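Local coordinates for protein transcriptional regulator, LacI family (PDB 2RGY) that probably regulates transcription as a LacI-family protein, its periplasmic-binding-protein-like core presumably sensing a small effector such as a sugar, at residues L118-H128 / V272-R282; P91-A99 / D105-R113. One frame throughout, in Å; residues are numbered along the deposited sequence.

Interaction 1 of 2, residues L118-H128 / V272-R282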
loop_
_atom_site.group_PDB
_atom_site.type_symbol
_atom_site.label_atom_id
_atom_site.label_comp_id
_atom_site.label_asym_id
_atom_site.label_seq_id
_atom_site.Cartn_x
_atom_site.Cartn_y
_atom_site.Cartn_z
ATOM N N LEU A 118 -17.047 -10.348 -16.316
ATOM C CA LEU A 118 -17.795 -9.235 -15.728
ATOM C C LEU A 118 -17.247 -7.870 -16.165
ATOM O O LEU A 118 -18.005 -6.922 -16.346
ATOM C CB LEU A 118 -17.776 -9.331 -14.197
ATOM C CG LEU A 118 -18.563 -10.477 -13.552
ATOM C CD1 LEU A 118 -18.365 -10.468 -12.049
ATOM C CD2 LEU A 118 -20.033 -10.333 -13.871
ATOM N N ALA A 119 -15.934 -7.775 -16.327
ATOM C CA ALA A 119 -15.316 -6.531 -16.748
ATOM C C ALA A 119 -15.797 -6.191 -18.152
ATOM O O ALA A 119 -16.183 -5.057 -18.431
ATOM C CB ALA A 119 -13.803 -6.668 -16.737
ATOM N N ALA A 120 -15.772 -7.182 -19.033
ATOM C CA ALA A 120 -16.214 -6.973 -20.398
ATOM C C ALA A 120 -17.700 -6.625 -20.440
ATOM O O ALA A 120 -18.097 -5.692 -21.129
ATOM C CB ALA A 120 -15.941 -8.217 -21.239
ATOM N N ALA A 121 -18.515 -7.370 -19.701
ATOM C CA ALA A 121 -19.957 -7.139 -19.685
ATOM C C ALA A 121 -20.316 -5.757 -19.177
ATOM O O ALA A 121 -21.272 -5.146 -19.655
ATOM C CB ALA A 121 -20.650 -8.196 -18.840
ATOM N N THR A 122 -19.566 -5.268 -18.196
ATOM C CA THR A 122 -19.828 -3.942 -17.658
ATOM C C THR A 122 -19.660 -2.938 -18.796
ATOM O O THR A 122 -20.550 -2.133 -19.066
ATOM C CB THR A 122 -18.848 -3.572 -16.517
ATOM O OG1 THR A 122 -18.892 -4.568 -15.491
ATOM C CG2 THR A 122 -19.231 -2.231 -15.913
ATOM N N LEU A 123 -18.522 -3.003 -19.478
ATOM C CA LEU A 123 -18.246 -2.095 -20.582
ATOM C C LEU A 123 -19.245 -2.246 -21.729
ATOM O O LEU A 123 -19.809 -1.267 -22.211
ATOM C CB LEU A 123 -16.828 -2.321 -21.107
ATOM C CG LEU A 123 -15.714 -1.959 -20.117
ATOM C CD1 LEU A 123 -14.348 -2.323 -20.691
ATOM C CD2 LEU A 123 -15.788 -0.471 -19.795
ATOM N N ILE A 124 -19.463 -3.474 -22.168
ATOM C CA ILE A 124 -20.377 -3.691 -23.267
ATOM C C ILE A 124 -21.798 -3.258 -22.939
ATOM O O ILE A 124 -22.469 -2.671 -23.777
ATOM C CB ILE A 124 -20.355 -5.160 -23.718
ATOM C CG1 ILE A 124 -19.029 -5.436 -24.442
ATOM C CG2 ILE A 124 -21.532 -5.438 -24.661
ATOM C CD1 ILE A 124 -18.674 -6.894 -24.542
ATOM N N GLU A 125 -22.247 -3.518 -21.718
ATOM C CA GLU A 125 -23.595 -3.139 -21.319
ATOM C C GLU A 125 -23.769 -1.625 -21.304
ATOM O O GLU A 125 -24.893 -1.118 -21.362
ATOM C CB GLU A 125 -23.922 -3.730 -19.947
ATOM C CG GLU A 125 -24.068 -5.256 -19.989
ATOM C CD GLU A 125 -24.361 -5.867 -18.635
ATOM O OE1 GLU A 125 -24.311 -5.136 -17.621
ATOM O OE2 GLU A 125 -24.636 -7.088 -18.577
ATOM N N HIS A 126 -22.653 -0.904 -21.233
ATOM C CA HIS A 126 -22.707 0.546 -21.228
ATOM C C HIS A 126 -22.544 1.107 -22.637
ATOM O O HIS A 126 -22.210 2.277 -22.817
ATOM C CB HIS A 126 -21.652 1.106 -20.268
ATOM C CG HIS A 126 -22.072 1.047 -18.833
ATOM N ND1 HIS A 126 -22.767 2.068 -18.221
ATOM C CD2 HIS A 126 -21.973 0.057 -17.917
ATOM C CE1 HIS A 126 -23.081 1.708 -16.989
ATOM N NE2 HIS A 126 -22.611 0.491 -16.779
ATOM N N GLY A 127 -22.784 0.256 -23.632
ATOM C CA GLY A 127 -22.704 0.683 -25.015
ATOM C C GLY A 127 -21.344 0.758 -25.687
ATOM O O GLY A 127 -21.259 1.141 -26.847
ATOM N N HIS A 128 -20.276 0.398 -24.989
ATOM C CA HIS A 128 -18.953 0.457 -25.599
ATOM C C HIS A 128 -18.702 -0.734 -26.539
ATOM O O HIS A 128 -18.908 -1.885 -26.157
ATOM C CB HIS A 128 -17.895 0.512 -24.493
ATOM C CG HIS A 128 -18.057 1.684 -23.574
ATOM N ND1 HIS A 128 -17.581 2.942 -23.878
ATOM C CD2 HIS A 128 -18.698 1.805 -22.388
ATOM C CE1 HIS A 128 -17.924 3.783 -22.920
ATOM N NE2 HIS A 128 -18.605 3.120 -22.004
ATOM N N VAL A 272 -17.585 -13.282 -7.320
ATOM C CA VAL A 272 -16.883 -12.127 -7.827
ATOM C C VAL A 272 -18.024 -11.237 -8.322
ATOM O O VAL A 272 -18.988 -11.717 -8.928
ATOM C CB VAL A 272 -15.953 -12.517 -8.982
ATOM C CG1 VAL A 272 -16.769 -13.105 -10.104
ATOM C CG2 VAL A 272 -15.177 -11.309 -9.468
ATOM N N THR A 273 -17.936 -9.952 -8.025
ATOM C CA THR A 273 -18.959 -9.005 -8.435
ATOM C C THR A 273 -18.271 -7.748 -8.949
ATOM O O THR A 273 -17.038 -7.671 -8.972
ATOM C CB THR A 273 -19.849 -8.607 -7.252
ATOM O OG1 THR A 273 -19.023 -8.106 -6.194
ATOM C CG2 THR A 273 -20.650 -9.814 -6.747
ATOM N N VAL A 274 -19.061 -6.771 -9.373
ATOM C CA VAL A 274 -18.492 -5.526 -9.861
ATOM C C VAL A 274 -18.873 -4.383 -8.943
ATOM O O VAL A 274 -20.048 -4.186 -8.631
ATOM C CB VAL A 274 -18.963 -5.202 -11.282
ATOM C CG1 VAL A 274 -18.486 -3.827 -11.683
ATOM C CG2 VAL A 274 -18.407 -6.227 -12.247
ATOM N N SER A 275 -17.871 -3.642 -8.492
ATOM C CA SER A 275 -18.117 -2.508 -7.624
ATOM C C SER A 275 -18.282 -1.286 -8.515
ATOM O O SER A 275 -17.306 -0.696 -8.965
ATOM C CB SER A 275 -16.950 -2.328 -6.656
ATOM O OG SER A 275 -16.807 -3.490 -5.859
HETATM N N MSE A 276 -19.532 -0.932 -8.786
HETATM C CA MSE A 276 -19.834 0.204 -9.643
HETATM C C MSE A 276 -19.587 1.522 -8.939
HETATM O O MSE A 276 -20.182 1.801 -7.898
HETATM C CB MSE A 276 -21.296 0.156 -10.110
HETATM C CG MSE A 276 -21.602 -0.831 -11.231
HETATM SE SE MSE A 276 -20.809 -0.462 -12.832
HETATM C CE MSE A 276 -21.140 1.264 -13.013
ATOM N N ARG A 277 -18.705 2.333 -9.508
ATOM C CA ARG A 277 -18.412 3.633 -8.921
ATOM C C ARG A 277 -18.648 4.703 -9.969
ATOM O O ARG A 277 -19.719 4.722 -10.573
ATOM C CB ARG A 277 -16.985 3.653 -8.358
ATOM C CG ARG A 277 -16.800 2.592 -7.265
ATOM C CD ARG A 277 -15.785 3.002 -6.213
ATOM N NE ARG A 277 -15.688 2.037 -5.116
ATOM C CZ ARG A 277 -15.096 0.849 -5.207
ATOM N NH1 ARG A 277 -14.541 0.465 -6.348
ATOM N NH2 ARG A 277 -15.051 0.049 -4.151
ATOM N N ALA A 278 -17.670 5.563 -10.236
ATOM C CA ALA A 278 -17.905 6.626 -11.205
ATOM C C ALA A 278 -17.027 6.678 -12.447
ATOM O O ALA A 278 -17.105 7.642 -13.211
ATOM C CB ALA A 278 -17.851 7.973 -10.487
ATOM N N SER A 279 -16.204 5.662 -12.675
ATOM C CA SER A 279 -15.320 5.688 -13.835
ATOM C C SER A 279 -15.912 5.073 -15.098
ATOM O O SER A 279 -15.301 5.131 -16.156
ATOM C CB SER A 279 -13.998 4.994 -13.512
ATOM O OG SER A 279 -14.236 3.648 -13.189
ATOM N N VAL A 280 -17.091 4.473 -14.987
ATOM C CA VAL A 280 -17.745 3.888 -16.155
ATOM C C VAL A 280 -19.104 4.556 -16.405
ATOM O O VAL A 280 -19.932 4.653 -15.499
ATOM C CB VAL A 280 -17.954 2.358 -15.994
ATOM C CG1 VAL A 280 -18.669 1.790 -17.227
ATOM C CG2 VAL A 280 -16.612 1.668 -15.810
ATOM N N ALA A 281 -19.316 5.021 -17.633
ATOM C CA ALA A 281 -20.565 5.675 -18.017
ATOM C C ALA A 281 -20.956 5.232 -19.427
ATOM O O ALA A 281 -20.179 4.579 -20.113
ATOM C CB ALA A 281 -20.401 7.195 -17.965
ATOM N N ARG A 282 -22.160 5.586 -19.863
ATOM C CA ARG A 282 -22.619 5.198 -21.193
ATOM C C ARG A 282 -21.877 5.952 -22.302
ATOM O O ARG A 282 -21.584 7.150 -22.108
ATOM C CB ARG A 282 -24.125 5.445 -21.299
ATOM C CG ARG A 282 -24.738 5.078 -22.635
ATOM C CD ARG A 282 -26.001 4.258 -22.432
ATOM N NE ARG A 282 -25.854 2.961 -23.080
ATOM C CZ ARG A 282 -26.030 1.798 -22.469
ATOM N NH1 ARG A 282 -26.373 1.752 -21.182
ATOM N NH2 ARG A 282 -25.840 0.679 -23.145
#
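Leu-118 and Val-274 face each other where residues 118-125 of helix 112-125 run 9.2 Å from edge strand 273-275 at closest approach, their N-to-C directions 55° apart. Leu-118 meets Val-272 tip to tip, CD1 to CG1 at 3.6 Å, while its CB rests on CG2 of Val-274. One turn on, Thr-122 turns its methyl CG2 to the selenium of selenomethionine Met-276, 3.9 Å away; its hydroxyl OG1 bonds back to Leu-118 O, which also takes the Thr-122 N-H from the other face of the carbonyl. Val-280 puts CG1 over one face of the His-126 ring, a CH-pi contact 3.9 Å from the centroid. Two hydrogen bonds tie the last modelled residues. His-128 NE2 donates to Ala-281 O at 2.9 Å in the plane of its ring, and ND1 is held by Thr-191, which fixes the ring's rotation. Arg-282 NH2 donates to Glu-125 O at 2.7 Å, from above the carbonyl plane and only 131° at the hydrogen, while His-126 C lies over one face of the guanidinium. Gly-127, with positive phi, ends the helix in a Schellman motif, and the whole packs a helix against the sheet edge in the C-terminal lobe of the periplasmic-binding-protein-like fold.

Interaction 2 of 2, residues P91-A99 / D105-R113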
loop_
_atom_site.group_PDB
_atom_site.type_symbol
_atom_site.label_atom_id
_atom_site.label_comp_id
_atom_site.label_asym_id
_atom_site.label_seq_id
_atom_site.Cartn_x
_atom_site.Cartn_y
_atom_site.Cartn_z
ATOM N N PRO A 91 6.310 -29.970 2.502
ATOM C CA PRO A 91 4.920 -30.349 2.225
ATOM C C PRO A 91 3.816 -29.479 2.844
ATOM O O PRO A 91 2.688 -29.492 2.362
ATOM C CB PRO A 91 4.854 -31.801 2.708
ATOM C CG PRO A 91 6.264 -32.292 2.497
ATOM C CD PRO A 91 7.063 -31.119 3.029
ATOM N N LYS A 92 4.117 -28.726 3.898
ATOM C CA LYS A 92 3.099 -27.880 4.516
ATOM C C LYS A 92 3.137 -26.459 3.964
ATOM O O LYS A 92 3.647 -25.537 4.597
ATOM C CB LYS A 92 3.262 -27.885 6.037
ATOM C CG LYS A 92 2.814 -29.199 6.648
ATOM C CD LYS A 92 2.891 -29.205 8.168
ATOM C CE LYS A 92 2.440 -30.567 8.707
ATOM N NZ LYS A 92 2.511 -30.694 10.210
HETATM N N MSE A 93 2.581 -26.318 2.762
HETATM C CA MSE A 93 2.522 -25.062 2.022
HETATM C C MSE A 93 1.130 -24.850 1.459
HETATM O O MSE A 93 0.399 -25.804 1.220
HETATM C CB MSE A 93 3.461 -25.096 0.815
HETATM C CG MSE A 93 4.940 -24.911 1.087
HETATM SE SE MSE A 93 5.836 -24.910 -0.501
HETATM C CE MSE A 93 5.611 -23.352 -1.048
ATOM N N VAL A 94 0.781 -23.592 1.223
ATOM C CA VAL A 94 -0.493 -23.263 0.612
ATOM C C VAL A 94 -0.185 -22.203 -0.454
ATOM O O VAL A 94 0.664 -21.327 -0.249
ATOM C CB VAL A 94 -1.528 -22.738 1.648
ATOM C CG1 VAL A 94 -1.095 -21.400 2.222
ATOM C CG2 VAL A 94 -2.898 -22.622 0.990
ATOM N N PHE A 95 -0.859 -22.302 -1.596
ATOM C CA PHE A 95 -0.647 -21.386 -2.708
ATOM C C PHE A 95 -1.874 -20.522 -2.976
ATOM O O PHE A 95 -2.975 -21.036 -3.128
ATOM C CB PHE A 95 -0.311 -22.184 -3.963
ATOM C CG PHE A 95 0.892 -23.053 -3.813
ATOM C CD1 PHE A 95 2.160 -22.488 -3.664
ATOM C CD2 PHE A 95 0.764 -24.439 -3.791
ATOM C CE1 PHE A 95 3.292 -23.290 -3.495
ATOM C CE2 PHE A 95 1.882 -25.259 -3.621
ATOM C CZ PHE A 95 3.154 -24.680 -3.471
ATOM N N LEU A 96 -1.677 -19.211 -3.048
ATOM C CA LEU A 96 -2.778 -18.290 -3.302
ATOM C C LEU A 96 -2.755 -17.793 -4.751
ATOM O O LEU A 96 -1.693 -17.671 -5.363
ATOM C CB LEU A 96 -2.680 -17.079 -2.374
ATOM C CG LEU A 96 -2.147 -17.296 -0.956
ATOM C CD1 LEU A 96 -1.959 -15.943 -0.271
ATOM C CD2 LEU A 96 -3.091 -18.182 -0.180
ATOM N N ASN A 97 -3.939 -17.513 -5.286
ATOM C CA ASN A 97 -4.109 -16.982 -6.640
ATOM C C ASN A 97 -3.577 -17.784 -7.831
ATOM O O ASN A 97 -3.405 -17.229 -8.920
ATOM C CB ASN A 97 -3.547 -15.559 -6.702
ATOM C CG ASN A 97 -4.316 -14.669 -7.664
ATOM O OD1 ASN A 97 -5.550 -14.693 -7.703
ATOM N ND2 ASN A 97 -3.588 -13.858 -8.431
ATOM N N ARG A 98 -3.290 -19.067 -7.632
ATOM C CA ARG A 98 -2.851 -19.934 -8.729
ATOM C C ARG A 98 -3.106 -21.384 -8.361
ATOM O O ARG A 98 -3.143 -21.738 -7.185
ATOM C CB ARG A 98 -1.377 -19.721 -9.099
ATOM C CG ARG A 98 -0.358 -20.078 -8.058
ATOM C CD ARG A 98 1.005 -19.637 -8.565
ATOM N NE ARG A 98 1.401 -20.362 -9.767
ATOM C CZ ARG A 98 2.362 -19.971 -10.597
ATOM N NH1 ARG A 98 3.026 -18.847 -10.367
ATOM N NH2 ARG A 98 2.676 -20.722 -11.649
ATOM N N ALA A 99 -3.292 -22.218 -9.376
ATOM C CA ALA A 99 -3.590 -23.630 -9.166
ATOM C C ALA A 99 -2.387 -24.489 -8.788
ATOM O O ALA A 99 -1.235 -24.099 -8.992
ATOM C CB ALA A 99 -4.266 -24.199 -10.425
ATOM N N ASP A 105 -6.325 -29.002 -3.092
ATOM C CA ASP A 105 -6.755 -28.170 -1.981
ATOM C C ASP A 105 -5.662 -27.337 -1.323
ATOM O O ASP A 105 -5.917 -26.655 -0.341
ATOM C CB ASP A 105 -7.549 -28.961 -0.936
ATOM C CG ASP A 105 -6.880 -30.218 -0.528
ATOM O OD1 ASP A 105 -5.654 -30.164 -0.298
ATOM O OD2 ASP A 105 -7.580 -31.255 -0.421
ATOM N N ALA A 106 -4.457 -27.370 -1.885
ATOM C CA ALA A 106 -3.355 -26.554 -1.376
ATOM C C ALA A 106 -3.404 -25.244 -2.174
ATOM O O ALA A 106 -2.574 -24.350 -1.994
ATOM C CB ALA A 106 -2.022 -27.253 -1.604
ATOM N N SER A 107 -4.393 -25.156 -3.059
ATOM C CA SER A 107 -4.592 -23.991 -3.912
ATOM C C SER A 107 -5.914 -23.277 -3.620
ATOM O O SER A 107 -6.981 -23.895 -3.594
ATOM C CB SER A 107 -4.565 -24.407 -5.387
ATOM O OG SER A 107 -4.974 -23.332 -6.217
ATOM N N PHE A 108 -5.817 -21.971 -3.388
ATOM C CA PHE A 108 -6.979 -21.133 -3.113
ATOM C C PHE A 108 -6.958 -20.023 -4.151
ATOM O O PHE A 108 -6.124 -19.118 -4.100
ATOM C CB PHE A 108 -6.896 -20.592 -1.693
ATOM C CG PHE A 108 -7.239 -21.620 -0.655
ATOM C CD1 PHE A 108 -8.525 -21.667 -0.101
ATOM C CD2 PHE A 108 -6.297 -22.588 -0.273
ATOM C CE1 PHE A 108 -8.876 -22.668 0.815
ATOM C CE2 PHE A 108 -6.633 -23.598 0.640
ATOM C CZ PHE A 108 -7.925 -23.638 1.189
ATOM N N CYS A 109 -7.881 -20.105 -5.100
ATOM C CA CYS A 109 -7.919 -19.147 -6.195
ATOM C C CYS A 109 -9.333 -18.721 -6.558
ATOM O O CYS A 109 -10.230 -19.546 -6.648
ATOM C CB CYS A 109 -7.244 -19.787 -7.419
ATOM S SG CYS A 109 -6.690 -18.656 -8.726
ATOM N N PRO A 110 -9.548 -17.419 -6.776
ATOM C CA PRO A 110 -10.899 -16.989 -7.139
ATOM C C PRO A 110 -11.165 -17.340 -8.609
ATOM O O PRO A 110 -10.294 -17.876 -9.298
ATOM C CB PRO A 110 -10.849 -15.486 -6.901
ATOM C CG PRO A 110 -9.456 -15.144 -7.320
ATOM C CD PRO A 110 -8.632 -16.266 -6.697
ATOM N N ASP A 111 -12.365 -17.037 -9.084
ATOM C CA ASP A 111 -12.728 -17.325 -10.463
ATOM C C ASP A 111 -12.367 -16.136 -11.362
ATOM O O ASP A 111 -13.207 -15.287 -11.633
ATOM C CB ASP A 111 -14.230 -17.614 -10.544
ATOM C CG ASP A 111 -14.660 -18.079 -11.919
ATOM O OD1 ASP A 111 -15.822 -18.520 -12.063
ATOM O OD2 ASP A 111 -13.843 -18.002 -12.858
ATOM N N HIS A 112 -11.117 -16.085 -11.818
ATOM C CA HIS A 112 -10.648 -14.988 -12.668
ATOM C C HIS A 112 -11.323 -14.947 -14.037
ATOM O O HIS A 112 -11.479 -13.877 -14.625
ATOM C CB HIS A 112 -9.128 -15.065 -12.850
ATOM C CG HIS A 112 -8.355 -14.725 -11.615
ATOM N ND1 HIS A 112 -8.481 -13.515 -10.967
ATOM C CD2 HIS A 112 -7.451 -15.440 -10.901
ATOM C CE1 HIS A 112 -7.691 -13.499 -9.907
ATOM N NE2 HIS A 112 -7.055 -14.656 -9.845
ATOM N N ARG A 113 -11.719 -16.111 -14.544
ATOM C CA ARG A 113 -12.383 -16.185 -15.844
ATOM C C ARG A 113 -13.654 -15.355 -15.725
ATOM O O ARG A 113 -13.920 -14.472 -16.536
ATOM C CB ARG A 113 -12.730 -17.639 -16.168
ATOM C CG ARG A 113 -13.161 -17.904 -17.597
ATOM C CD ARG A 113 -13.510 -19.378 -17.751
ATOM N NE ARG A 113 -13.093 -19.923 -19.040
ATOM C CZ ARG A 113 -13.362 -21.165 -19.452
ATOM N NH1 ARG A 113 -14.050 -21.998 -18.673
ATOM N NH2 ARG A 113 -12.960 -21.572 -20.657
#
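Phe-95 and Ser-107, with Leu-96 and Phe-108 after them, pair as neighbouring parallel strands at one edge of the five-stranded parallel sheet, in the N-terminal lobe of this periplasmic-binding-protein-like fold. From here the chain runs on into the other lobe, so the pairing sits at a crossing between lobes. Three backbone bonds stitch it: Phe-95 N to Ala-106 O at 2.7 Å, Phe-108 N to Phe-95 O, and Asn-97 N to Phe-108 O at 3.0 Å. The first is almost straight, 174° at the hydrogen; the last is more bent and falls where the strand is already giving way to loop.

On the Leu-96 side of the sheet, Val-94 sends CG2 to CD2 of Phe-108 at 3.6 Å, the two side chains crossing at about a right angle; chi1 of 66°, measured to CG1, puts CG2 anti to the backbone N. Helix 244-260 covers Leu-96 and Phe-108 through Ala-251. On the other side, Phe-95 packs on Leu-83 of helix 80-89 and meets the ring of Phe-100. Ser-107 also belongs to that side, and its hydroxyl donates to Arg-98 O at 2.6 Å from above the carbonyl plane, fastening the loop after strand 93-96. The guanidinium of Arg-98 is engaged elsewhere, by a salt bridge to Asp-80 and by the carbonyls of Leu-78 and Ser-75.

Beyond the strands, Cys-109 lays SG 3.4 Å from Asn-97 C. Pro-110 places CG over one face of the His-112 ring, whose ND1 is bonded to Tyr-224 OH. At the other nitrogen, His-112 NE2 donates to Asn-97 OD1 at 2.6 Å; the oxygen lies in the ring plane, and the amide stands 81° to the ring.

How the interactions relate
Helix 112-125 joins the two contacts: interaction 2 ends on its first residues, and interaction 1 uses its later turns and the loop behind them. Along the chain interaction 2 closes before interaction 1 opens, although the second half of interaction 1 comes only at the end of the modelled chain, 144 residues further on. Their centres are 27 Å apart, and the nearest atoms, about 4 Å apart, do not touch. Interaction 2 belongs to the parallel sheet of one lobe, interaction 1 to the edge of the mixed sheet of the other. The chain crosses between lobes just before the helix, which lies in the second lobe, where residues 272-282 pack against it.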